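Local coordinates for insecticyanin A form (Manduca sexta, PDB 1Z24), which binds the blue pigment biliverdin IX gamma and, together with lipoprotein-bound carotenes, gives hornworms their green camouflage colour, at residues G7-V12 with K126-H131; W27-K32 with I166-S171; V66-E71 with Y181-P186. All coordinates share one frame; numbering follows the deposited sequence.

Contact 1: residues G7-V12 with K126-H131. With BLV (biliverdin IX gamma chromophore), chain B.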
loop_
_atom_site.group_PDB
_atom_site.type_symbol
_atom_site.label_atom_id
_atom_site.label_comp_id
_atom_site.label_asym_id
_atom_site.label_seq_id
_atom_site.Cartn_x
_atom_site.Cartn_y
_atom_site.Cartn_z
ATOM N N GLY A 7 -2.334 8.523 -3.429
ATOM C CA GLY A 7 -2.433 7.336 -4.257
ATOM C C GLY A 7 -3.701 6.554 -4.135
ATOM O O GLY A 7 -4.635 6.969 -3.459
ATOM N N TYR A 8 -3.692 5.409 -4.827
ATOM C CA TYR A 8 -4.842 4.508 -4.847
ATOM C C TYR A 8 -4.894 3.732 -3.560
ATOM O O TYR A 8 -3.893 3.652 -2.874
ATOM C CB TYR A 8 -4.646 3.457 -6.036
ATOM C CG TYR A 8 -4.636 4.085 -7.414
ATOM C CD1 TYR A 8 -5.795 4.567 -7.993
ATOM C CD2 TYR A 8 -3.469 4.251 -8.142
ATOM C CE1 TYR A 8 -5.823 5.146 -9.267
ATOM C CE2 TYR A 8 -3.458 4.847 -9.396
ATOM C CZ TYR A 8 -4.640 5.308 -9.972
ATOM O OH TYR A 8 -4.637 5.920 -11.221
ATOM N N CYS A 9 -6.041 3.143 -3.251
ATOM C CA CYS A 9 -6.150 2.358 -2.031
ATOM C C CYS A 9 -5.212 1.212 -2.154
ATOM O O CYS A 9 -5.061 0.762 -3.262
ATOM C CB CYS A 9 -7.573 1.731 -2.112
ATOM S SG CYS A 9 -8.771 2.991 -1.715
ATOM N N PRO A 10 -4.597 0.730 -1.071
ATOM C CA PRO A 10 -3.676 -0.393 -1.159
ATOM C C PRO A 10 -4.380 -1.718 -1.282
ATOM O O PRO A 10 -5.602 -1.869 -1.055
ATOM C CB PRO A 10 -3.011 -0.562 0.196
ATOM C CG PRO A 10 -3.921 0.214 1.116
ATOM C CD PRO A 10 -4.451 1.339 0.243
ATOM N N ASP A 11 -3.581 -2.710 -1.632
ATOM C CA ASP A 11 -4.183 -4.016 -1.754
ATOM C C ASP A 11 -4.512 -4.464 -0.334
ATOM O O ASP A 11 -3.769 -4.218 0.611
ATOM C CB ASP A 11 -3.132 -4.935 -2.366
ATOM C CG ASP A 11 -3.540 -6.411 -2.618
ATOM O OD1 ASP A 11 -2.708 -7.305 -2.763
ATOM O OD2 ASP A 11 -4.853 -6.631 -2.652
ATOM N N VAL A 12 -5.630 -5.110 -0.172
ATOM C CA VAL A 12 -6.053 -5.610 1.126
ATOM C C VAL A 12 -7.026 -6.771 0.921
ATOM O O VAL A 12 -7.799 -6.807 -0.020
ATOM C CB VAL A 12 -6.688 -4.496 1.918
ATOM C CG1 VAL A 12 -7.646 -3.867 1.014
ATOM C CG2 VAL A 12 -7.606 -5.184 2.879
ATOM N N LYS A 126 -6.311 12.284 -6.325
ATOM C CA LYS A 126 -5.252 11.312 -6.419
ATOM C C LYS A 126 -4.860 10.907 -5.007
ATOM O O LYS A 126 -3.712 10.781 -4.675
ATOM C CB LYS A 126 -4.033 11.663 -7.237
ATOM C CG LYS A 126 -4.415 12.148 -8.643
ATOM C CD LYS A 126 -3.836 11.221 -9.703
ATOM C CE LYS A 126 -3.716 11.854 -11.085
ATOM N NZ LYS A 126 -4.839 11.513 -11.980
ATOM N N ALA A 127 -5.831 10.713 -4.149
ATOM C CA ALA A 127 -5.555 10.306 -2.782
ATOM C C ALA A 127 -6.760 9.530 -2.270
ATOM O O ALA A 127 -7.859 9.572 -2.855
ATOM C CB ALA A 127 -5.290 11.518 -1.916
ATOM N N HIS A 128 -6.577 8.806 -1.174
ATOM C CA HIS A 128 -7.696 8.058 -0.647
ATOM C C HIS A 128 -7.808 8.333 0.817
ATOM O O HIS A 128 -6.825 8.666 1.518
ATOM C CB HIS A 128 -7.564 6.468 -0.869
ATOM C CG HIS A 128 -6.241 5.984 -0.352
ATOM N ND1 HIS A 128 -5.047 6.230 -1.046
ATOM C CD2 HIS A 128 -5.936 5.305 0.780
ATOM C CE1 HIS A 128 -4.078 5.699 -0.311
ATOM N NE2 HIS A 128 -4.556 5.131 0.790
ATOM N N SER A 129 -9.039 8.191 1.277
ATOM C CA SER A 129 -9.265 8.362 2.695
ATOM C C SER A 129 -9.404 6.948 3.287
ATOM O O SER A 129 -9.833 6.017 2.601
ATOM C CB SER A 129 -10.464 9.193 3.117
ATOM O OG SER A 129 -11.643 8.785 2.426
ATOM N N ILE A 130 -9.038 6.766 4.548
ATOM C CA ILE A 130 -9.143 5.479 5.196
ATOM C C ILE A 130 -10.079 5.550 6.403
ATOM O O ILE A 130 -10.011 6.463 7.256
ATOM C CB ILE A 130 -7.753 4.997 5.688
ATOM C CG1 ILE A 130 -6.759 4.666 4.523
ATOM C CG2 ILE A 130 -7.929 3.839 6.685
ATOM C CD1 ILE A 130 -7.325 3.617 3.569
ATOM N N HIS A 131 -10.958 4.579 6.497
ATOM C CA HIS A 131 -11.845 4.538 7.639
ATOM C C HIS A 131 -11.687 3.210 8.358
ATOM O O HIS A 131 -11.481 2.189 7.711
ATOM C CB HIS A 131 -13.310 4.792 7.350
ATOM C CG HIS A 131 -13.418 6.040 6.571
ATOM N ND1 HIS A 131 -13.609 6.051 5.194
ATOM C CD2 HIS A 131 -13.327 7.328 6.987
ATOM C CE1 HIS A 131 -13.634 7.377 4.830
ATOM N NE2 HIS A 131 -13.474 8.160 5.883
HETATM N NA BLV B . -20.078 4.279 7.430
HETATM C C1A BLV B . -19.778 5.020 6.337
HETATM C C2A BLV B . -19.099 4.270 5.293
HETATM C C3A BLV B . -18.991 2.999 5.774
HETATM C C4A BLV B . -19.600 3.023 7.118
HETATM C CMA BLV B . -18.290 1.737 5.142
HETATM O OA BLV B . -20.068 6.194 6.250
HETATM C CAA BLV B . -18.592 4.815 4.020
HETATM C CBA BLV B . -17.340 5.532 4.429
HETATM C CGA BLV B . -16.813 6.321 3.231
HETATM O O1A BLV B . -15.882 5.939 2.577
HETATM O O2A BLV B . -17.368 7.328 2.920
HETATM C CHB BLV B . -19.640 1.903 7.947
HETATM N NB BLV B . -20.848 2.726 9.907
HETATM C C1B BLV B . -20.005 1.834 9.281
HETATM C C2B BLV B . -19.587 0.795 10.190
HETATM C C3B BLV B . -20.177 1.076 11.352
HETATM C C4B BLV B . -20.959 2.304 11.173
HETATM C CMB BLV B . -18.675 -0.377 9.864
HETATM C CAB BLV B . -20.044 0.292 12.623
HETATM C CBB BLV B . -19.926 1.075 13.744
HETATM C CHC BLV B . -21.754 2.869 12.179
HETATM N NC BLV B . -22.700 4.916 11.292
HETATM C C1C BLV B . -22.659 3.891 12.178
HETATM C C2C BLV B . -23.705 4.030 13.205
HETATM C C3C BLV B . -24.449 5.113 12.973
HETATM C C4C BLV B . -23.802 5.695 11.729
HETATM C CMC BLV B . -23.953 3.049 14.251
HETATM C CAC BLV B . -25.645 5.770 13.691
HETATM C CBC BLV B . -26.512 6.557 13.012
HETATM C CHD BLV B . -24.176 6.942 11.115
HETATM N ND BLV B . -23.733 6.352 8.757
HETATM C C1D BLV B . -24.170 7.252 9.770
HETATM C C2D BLV B . -24.640 8.528 9.146
HETATM C C3D BLV B . -24.489 8.400 7.784
HETATM C C4D BLV B . -23.947 7.068 7.586
HETATM C CMD BLV B . -25.160 9.753 9.835
HETATM O OD BLV B . -23.708 6.615 6.492
HETATM C CAD BLV B . -24.834 9.401 6.754
HETATM C CBD BLV B . -26.145 8.985 6.115
HETATM C CGD BLV B . -26.476 9.870 4.859
HETATM O O1D BLV B . -27.180 10.823 4.975
HETATM O O2D BLV B . -26.006 9.622 3.764
#
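H128 turns its ring toward the 7-12 loop because CG sits between the backbone N and the carbonyl carbon (chi1 52°). C9 has SG anti to its own carbonyl carbon (chi1 -76°), and this sets the sulfur beside the base of the histidine, with C9 SG 3.8 Å from H128 CB. The ring is used at an edge and over one face. At the edge, H128 ND1 donates to G7 O at 2.6 Å. The oxygen lies in the ring plane, while the nitrogen stands well above the carbonyl plane of G7. Over one face, C9 CA lies 4.0 Å from the ring centroid, almost on the ring normal, in a CH-pi contact. P10 crosses beyond it, with P10 CD 3.8 Å from H128 NE2. A backbone bond, G7 N to K126 O at 2.9 Å, closes the other end. K126 and A127 face H122 of strand 113-122 in a G1 beta bulge. Further along, H131 is held by D2 and N118, and its ND1 comes within 3.5 Å of chromophore O1A. The C9-C119 disulfide joins the loop to strand 113-122. Strand 127-136 pairs antiparallel with 3-6, 25-32 and 113-122, and the loop covers the H128 side of its start.

Contact 2: residues W27-K32 with I166-S171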
loop_
_atom_site.group_PDB
_atom_site.type_symbol
_atom_site.label_atom_id
_atom_site.label_comp_id
_atom_site.label_asym_id
_atom_site.label_seq_id
_atom_site.Cartn_x
_atom_site.Cartn_y
_atom_site.Cartn_z
ATOM N N TRP A 27 -23.082 -4.488 17.735
ATOM C CA TRP A 27 -21.678 -4.131 17.854
ATOM C C TRP A 27 -21.490 -2.718 18.326
ATOM O O TRP A 27 -22.063 -1.797 17.737
ATOM C CB TRP A 27 -21.023 -4.270 16.444
ATOM C CG TRP A 27 -20.878 -5.679 15.960
ATOM C CD1 TRP A 27 -21.690 -6.340 15.065
ATOM C CD2 TRP A 27 -19.834 -6.614 16.378
ATOM N NE1 TRP A 27 -21.211 -7.625 14.906
ATOM C CE2 TRP A 27 -20.065 -7.827 15.660
ATOM C CE3 TRP A 27 -18.750 -6.546 17.269
ATOM C CZ2 TRP A 27 -19.254 -8.969 15.809
ATOM C CZ3 TRP A 27 -17.982 -7.727 17.424
ATOM C CH2 TRP A 27 -18.250 -8.901 16.729
ATOM N N HIS A 28 -20.682 -2.563 19.378
ATOM C CA HIS A 28 -20.372 -1.270 19.934
ATOM C C HIS A 28 -19.113 -0.757 19.279
ATOM O O HIS A 28 -18.138 -1.506 19.077
ATOM C CB HIS A 28 -20.088 -1.315 21.432
ATOM C CG HIS A 28 -21.244 -1.948 22.135
ATOM N ND1 HIS A 28 -21.436 -3.306 22.118
ATOM C CD2 HIS A 28 -22.253 -1.360 22.878
ATOM C CE1 HIS A 28 -22.538 -3.524 22.817
ATOM N NE2 HIS A 28 -23.058 -2.380 23.302
ATOM N N GLU A 29 -19.133 0.522 18.927
ATOM C CA GLU A 29 -17.964 1.109 18.287
ATOM C C GLU A 29 -17.025 1.614 19.375
ATOM O O GLU A 29 -17.209 2.686 19.864
ATOM C CB GLU A 29 -18.441 2.250 17.392
ATOM C CG GLU A 29 -17.236 3.050 16.878
ATOM C CD GLU A 29 -17.721 4.159 16.045
ATOM O OE1 GLU A 29 -18.107 4.004 14.887
ATOM O OE2 GLU A 29 -17.743 5.280 16.712
ATOM N N ILE A 30 -16.053 0.817 19.781
ATOM C CA ILE A 30 -15.140 1.181 20.832
ATOM C C ILE A 30 -14.320 2.320 20.364
ATOM O O ILE A 30 -14.004 3.249 21.084
ATOM C CB ILE A 30 -14.243 -0.031 21.113
ATOM C CG1 ILE A 30 -15.063 -1.160 21.671
ATOM C CG2 ILE A 30 -13.173 0.322 22.118
ATOM C CD1 ILE A 30 -15.854 -0.724 22.874
ATOM N N ALA A 31 -13.946 2.263 19.118
ATOM C CA ALA A 31 -13.140 3.366 18.613
ATOM C C ALA A 31 -13.213 3.371 17.123
ATOM O O ALA A 31 -13.573 2.342 16.522
ATOM C CB ALA A 31 -11.683 3.239 18.973
ATOM N N LYS A 32 -12.867 4.503 16.514
ATOM C CA LYS A 32 -12.886 4.556 15.044
ATOM C C LYS A 32 -11.881 5.576 14.549
ATOM O O LYS A 32 -11.412 6.346 15.364
ATOM C CB LYS A 32 -14.259 5.121 14.548
ATOM C CG LYS A 32 -14.584 6.516 15.142
ATOM C CD LYS A 32 -15.786 7.214 14.514
ATOM C CE LYS A 32 -16.255 8.473 15.300
ATOM N NZ LYS A 32 -16.862 8.052 16.558
ATOM N N ILE A 166 -9.960 6.977 17.650
ATOM C CA ILE A 166 -10.620 7.852 18.586
ATOM C C ILE A 166 -11.655 7.041 19.331
ATOM O O ILE A 166 -12.538 6.470 18.699
ATOM C CB ILE A 166 -11.293 8.983 17.863
ATOM C CG1 ILE A 166 -10.240 9.953 17.311
ATOM C CG2 ILE A 166 -12.132 9.721 18.894
ATOM C CD1 ILE A 166 -10.823 10.605 16.065
ATOM N N SER A 167 -11.552 7.002 20.668
ATOM C CA SER A 167 -12.454 6.216 21.527
ATOM C C SER A 167 -13.844 6.759 21.630
ATOM O O SER A 167 -13.988 7.978 21.694
ATOM C CB SER A 167 -11.797 6.076 22.860
ATOM O OG SER A 167 -10.884 4.979 22.826
ATOM N N ASN A 168 -14.854 5.882 21.606
ATOM C CA ASN A 168 -16.252 6.298 21.712
ATOM C C ASN A 168 -16.689 6.266 23.203
ATOM O O ASN A 168 -15.937 5.885 24.074
ATOM C CB ASN A 168 -17.223 5.490 20.902
ATOM C CG ASN A 168 -18.371 6.392 20.535
ATOM O OD1 ASN A 168 -18.892 7.178 21.347
ATOM N ND2 ASN A 168 -18.736 6.309 19.286
ATOM N N ASP A 169 -17.885 6.651 23.527
ATOM C CA ASP A 169 -18.244 6.637 24.917
ATOM C C ASP A 169 -19.566 5.998 25.083
ATOM O O ASP A 169 -20.524 6.276 24.360
ATOM C CB ASP A 169 -18.144 8.110 25.438
ATOM C CG ASP A 169 -18.678 8.474 26.839
ATOM O OD1 ASP A 169 -18.947 9.623 27.147
ATOM O OD2 ASP A 169 -18.902 7.473 27.656
ATOM N N PHE A 170 -19.565 5.118 26.055
ATOM C CA PHE A 170 -20.735 4.348 26.398
ATOM C C PHE A 170 -21.227 4.564 27.846
ATOM O O PHE A 170 -21.883 3.703 28.415
ATOM C CB PHE A 170 -20.467 2.827 26.116
ATOM C CG PHE A 170 -20.292 2.658 24.616
ATOM C CD1 PHE A 170 -21.395 2.460 23.782
ATOM C CD2 PHE A 170 -19.014 2.776 24.055
ATOM C CE1 PHE A 170 -21.225 2.373 22.399
ATOM C CE2 PHE A 170 -18.813 2.678 22.674
ATOM C CZ PHE A 170 -19.936 2.483 21.864
ATOM N N SER A 171 -20.929 5.694 28.463
ATOM C CA SER A 171 -21.405 5.934 29.814
ATOM C C SER A 171 -22.921 6.089 29.771
ATOM O O SER A 171 -23.520 6.317 28.678
ATOM C CB SER A 171 -20.720 7.138 30.404
ATOM O OG SER A 171 -21.275 8.249 29.771
#
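N168 reaches over from 166-171 to E29, and this pair makes the polar centre of the contact. N168 ND2 donates to E29 OE2 at 2.9 Å. The acceptor lies in the amide plane and is met on the anti side of the carboxylate. K32 NZ takes the same oxygen from the syn side, also at 2.9 Å, as a salt bridge. The two donors come from opposite faces of the carboxylate plane, each about 30° out of it, so OE2 is gripped twice. The extended glutamate chain, with CG anti to the backbone N (chi1 171°), carries the carboxylate out to them. E29 OE1 lies near the carboxylate of E38, and this closeness may raise the pKa of one of them, though K32 beside both would probably counter this. N168 has further, weak bonds to T44 and to the backbone N of C43. K32 and I166 form the hydrogen-bonded antiparallel pair, K32 N to I166 O and I166 N to K32 O. Beyond it, N168 N donates to I30 O at 2.8 Å. H28 points an edge at the face of F170 in an offset edge-to-face pair, with planes at 77°, while H28 ND1 is taken up by S136 O. The F170 ring offers its own edge to E29 O. D169 OD2 accepts from S171 N in an Asx turn, just before the helix that S171 caps. The first barrel strand paired antiparallel with a short strand following the long helix is a feature of the lipocalin fold, and E29 belongs to its pigment pocket.

Contact 3: residues V66-E71 with Y181-P186. With BLV (biliverdin IX gamma chromophore), chain B.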
loop_
_atom_site.group_PDB
_atom_site.type_symbol
_atom_site.label_atom_id
_atom_site.label_comp_id
_atom_site.label_asym_id
_atom_site.label_seq_id
_atom_site.Cartn_x
_atom_site.Cartn_y
_atom_site.Cartn_z
ATOM N N VAL A 66 -30.496 13.288 21.635
ATOM C CA VAL A 66 -31.320 12.685 20.624
ATOM C C VAL A 66 -30.698 11.445 20.066
ATOM O O VAL A 66 -29.499 11.401 19.725
ATOM C CB VAL A 66 -31.444 13.606 19.452
ATOM C CG1 VAL A 66 -32.367 12.890 18.448
ATOM C CG2 VAL A 66 -32.022 14.880 20.055
ATOM N N LYS A 67 -31.543 10.453 19.962
ATOM C CA LYS A 67 -31.049 9.245 19.441
ATOM C C LYS A 67 -31.360 9.170 18.001
ATOM O O LYS A 67 -32.515 8.959 17.642
ATOM C CB LYS A 67 -31.627 8.005 20.084
ATOM C CG LYS A 67 -30.840 6.733 19.802
ATOM C CD LYS A 67 -31.628 5.475 19.499
ATOM C CE LYS A 67 -32.569 4.840 20.516
ATOM N NZ LYS A 67 -32.151 3.484 20.963
ATOM N N GLU A 68 -30.324 9.302 17.197
ATOM C CA GLU A 68 -30.525 9.189 15.769
ATOM C C GLU A 68 -30.236 7.777 15.278
ATOM O O GLU A 68 -29.245 7.094 15.674
ATOM C CB GLU A 68 -29.732 10.206 14.985
ATOM C CG GLU A 68 -30.074 11.592 15.456
ATOM C CD GLU A 68 -29.146 12.597 14.837
ATOM O OE1 GLU A 68 -28.346 12.304 13.973
ATOM O OE2 GLU A 68 -29.264 13.791 15.324
ATOM N N TYR A 69 -31.124 7.328 14.377
ATOM C CA TYR A 69 -30.920 6.004 13.876
ATOM C C TYR A 69 -31.199 5.840 12.397
ATOM O O TYR A 69 -31.770 6.723 11.749
ATOM C CB TYR A 69 -31.707 5.036 14.731
ATOM C CG TYR A 69 -33.151 5.298 14.602
ATOM C CD1 TYR A 69 -33.865 4.482 13.721
ATOM C CD2 TYR A 69 -33.788 6.309 15.343
ATOM C CE1 TYR A 69 -35.243 4.664 13.575
ATOM C CE2 TYR A 69 -35.169 6.507 15.216
ATOM C CZ TYR A 69 -35.871 5.671 14.327
ATOM O OH TYR A 69 -37.226 5.808 14.144
ATOM N N MET A 70 -30.762 4.689 11.876
ATOM C CA MET A 70 -30.928 4.352 10.470
ATOM C C MET A 70 -31.279 2.900 10.364
ATOM O O MET A 70 -30.680 2.064 11.047
ATOM C CB MET A 70 -29.556 4.375 9.776
ATOM C CG MET A 70 -28.863 5.697 9.799
ATOM S SD MET A 70 -27.100 5.579 9.382
ATOM C CE MET A 70 -27.069 5.470 7.613
ATOM N N GLU A 71 -32.230 2.606 9.499
ATOM C CA GLU A 71 -32.647 1.237 9.280
ATOM C C GLU A 71 -32.363 0.846 7.847
ATOM O O GLU A 71 -32.665 1.625 6.945
ATOM C CB GLU A 71 -34.138 1.080 9.566
ATOM C CG GLU A 71 -34.502 1.644 10.960
ATOM C CD GLU A 71 -35.888 1.257 11.454
ATOM O OE1 GLU A 71 -36.038 0.337 12.205
ATOM O OE2 GLU A 71 -36.891 1.975 10.984
ATOM N N TYR A 181 -34.920 9.901 16.409
ATOM C CA TYR A 181 -35.107 10.477 15.100
ATOM C C TYR A 181 -34.487 9.584 14.091
ATOM O O TYR A 181 -33.308 9.211 14.204
ATOM C CB TYR A 181 -34.528 11.849 15.057
ATOM C CG TYR A 181 -34.438 12.436 13.706
ATOM C CD1 TYR A 181 -35.511 13.192 13.245
ATOM C CD2 TYR A 181 -33.319 12.280 12.888
ATOM C CE1 TYR A 181 -35.492 13.793 11.988
ATOM C CE2 TYR A 181 -33.286 12.882 11.626
ATOM C CZ TYR A 181 -34.372 13.638 11.174
ATOM O OH TYR A 181 -34.363 14.251 9.932
ATOM N N SER A 182 -35.324 9.243 13.135
ATOM C CA SER A 182 -34.940 8.382 12.045
ATOM C C SER A 182 -34.241 9.132 10.915
ATOM O O SER A 182 -34.838 9.948 10.251
ATOM C CB SER A 182 -36.193 7.854 11.374
ATOM O OG SER A 182 -35.843 6.873 10.399
ATOM N N LEU A 183 -32.983 8.849 10.671
ATOM C CA LEU A 183 -32.300 9.524 9.600
ATOM C C LEU A 183 -32.749 8.993 8.259
ATOM O O LEU A 183 -32.719 9.702 7.281
ATOM C CB LEU A 183 -30.768 9.330 9.700
ATOM C CG LEU A 183 -30.198 9.917 10.990
ATOM C CD1 LEU A 183 -28.839 9.404 11.170
ATOM C CD2 LEU A 183 -30.082 11.416 10.876
ATOM N N THR A 184 -33.117 7.718 8.212
ATOM C CA THR A 184 -33.559 7.058 6.982
ATOM C C THR A 184 -35.042 7.295 6.847
ATOM O O THR A 184 -35.684 7.693 7.782
ATOM C CB THR A 184 -33.223 5.530 6.946
ATOM O OG1 THR A 184 -33.451 4.950 8.249
ATOM C CG2 THR A 184 -31.708 5.310 6.704
ATOM N N GLY A 185 -35.600 7.076 5.699
ATOM C CA GLY A 185 -36.998 7.310 5.535
ATOM C C GLY A 185 -37.357 7.880 4.155
ATOM O O GLY A 185 -36.542 8.411 3.394
ATOM N N PRO A 186 -38.633 7.761 3.843
ATOM C CA PRO A 186 -39.168 8.238 2.596
ATOM C C PRO A 186 -39.263 9.741 2.527
ATOM O O PRO A 186 -39.184 10.319 1.456
ATOM C CB PRO A 186 -40.601 7.733 2.503
ATOM C CG PRO A 186 -40.911 7.031 3.796
ATOM C CD PRO A 186 -39.662 7.028 4.640
HETATM N NA BLV B . -20.078 4.279 7.430
HETATM C C1A BLV B . -19.778 5.020 6.337
HETATM C C2A BLV B . -19.099 4.270 5.293
HETATM C C3A BLV B . -18.991 2.999 5.774
HETATM C C4A BLV B . -19.600 3.023 7.118
HETATM C CMA BLV B . -18.290 1.737 5.142
HETATM O OA BLV B . -20.068 6.194 6.250
HETATM C CAA BLV B . -18.592 4.815 4.020
HETATM C CBA BLV B . -17.340 5.532 4.429
HETATM C CGA BLV B . -16.813 6.321 3.231
HETATM O O1A BLV B . -15.882 5.939 2.577
HETATM O O2A BLV B . -17.368 7.328 2.920
HETATM C CHB BLV B . -19.640 1.903 7.947
HETATM N NB BLV B . -20.848 2.726 9.907
HETATM C C1B BLV B . -20.005 1.834 9.281
HETATM C C2B BLV B . -19.587 0.795 10.190
HETATM C C3B BLV B . -20.177 1.076 11.352
HETATM C C4B BLV B . -20.959 2.304 11.173
HETATM C CMB BLV B . -18.675 -0.377 9.864
HETATM C CAB BLV B . -20.044 0.292 12.623
HETATM C CBB BLV B . -19.926 1.075 13.744
HETATM C CHC BLV B . -21.754 2.869 12.179
HETATM N NC BLV B . -22.700 4.916 11.292
HETATM C C1C BLV B . -22.659 3.891 12.178
HETATM C C2C BLV B . -23.705 4.030 13.205
HETATM C C3C BLV B . -24.449 5.113 12.973
HETATM C C4C BLV B . -23.802 5.695 11.729
HETATM C CMC BLV B . -23.953 3.049 14.251
HETATM C CAC BLV B . -25.645 5.770 13.691
HETATM C CBC BLV B . -26.512 6.557 13.012
HETATM C CHD BLV B . -24.176 6.942 11.115
HETATM N ND BLV B . -23.733 6.352 8.757
HETATM C C1D BLV B . -24.170 7.252 9.770
HETATM C C2D BLV B . -24.640 8.528 9.146
HETATM C C3D BLV B . -24.489 8.400 7.784
HETATM C C4D BLV B . -23.947 7.068 7.586
HETATM C CMD BLV B . -25.160 9.753 9.835
HETATM O OD BLV B . -23.708 6.615 6.492
HETATM C CAD BLV B . -24.834 9.401 6.754
HETATM C CBD BLV B . -26.145 8.985 6.115
HETATM C CGD BLV B . -26.476 9.870 4.859
HETATM O O1D BLV B . -27.180 10.823 4.975
HETATM O O2D BLV B . -26.006 9.622 3.764
#
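Y181 and S182 pair in parallel with E68 and Y69, so the C-terminal strand 179-182 adds to strand 66-76 of the lipocalin barrel. Three backbone bonds stitch the pair: Y181 N to K67 O, Y69 N to Y181 O and L183 N to Y69 O. The close-fitting part lies around Y69, L183 and T184. Y69 has CG between its backbone N and carbonyl carbon (chi1 64°), which lays the ring against the partner strand. S182 CA sits over that ring face, 3.8 Å from the centroid, in a CH-pi contact offset toward the rim. Y58 meets the Y69 ring as well. On the barrel side, L183 CD1 packs on M70 CG at 4.0 Å and on the chromophore methyl CMD at 3.9 Å. M70 SD comes within 3.4 Å of chromophore atom C1D. T184 CG2 lies 3.9 Å from M70 CB, and F92 and F94 of strand 88-94 back these two residues.

The outer part is looser. Y181 is exposed, and its ring passes E68 obliquely, with Y181 CD2 4.2 Å from E68 CG. V66 CG1 adds only a light touch on the CB of Y181. The side chain of E71 is also on the exposed side. Past S182 the strand pairing ends, and a side chain takes over as acceptor. S182 OG donates to T184 O within 181-186. The tight end closes with E71 N pointing at the threonine hydroxyl, 2.9 Å from T184 OG1, in a nearly straight bond of 170°.

Overall arrangement
All three contacts tie a terminal or late piece of chain to the same curled sheet. Contact 2 is partly buried, while contacts 1 and 3 lie at the surface, about 30 Å apart between centres. Contacts 1 and 2 use neighbouring strands, 127-136 and 25-32. Contact 3 stands farther round, on strand 66-76. Their chemistry differs. Contact 1 relies on one buried histidine and a loop whose C9 is disulfide-bonded to C119. Contact 2 gathers a charged and amide network on a short antiparallel pair. Contact 3 is a parallel pair with more apolar packing. Each also places at least one residue in the biliverdin pocket: H131, E29, and E68, M70 and L183 respectively.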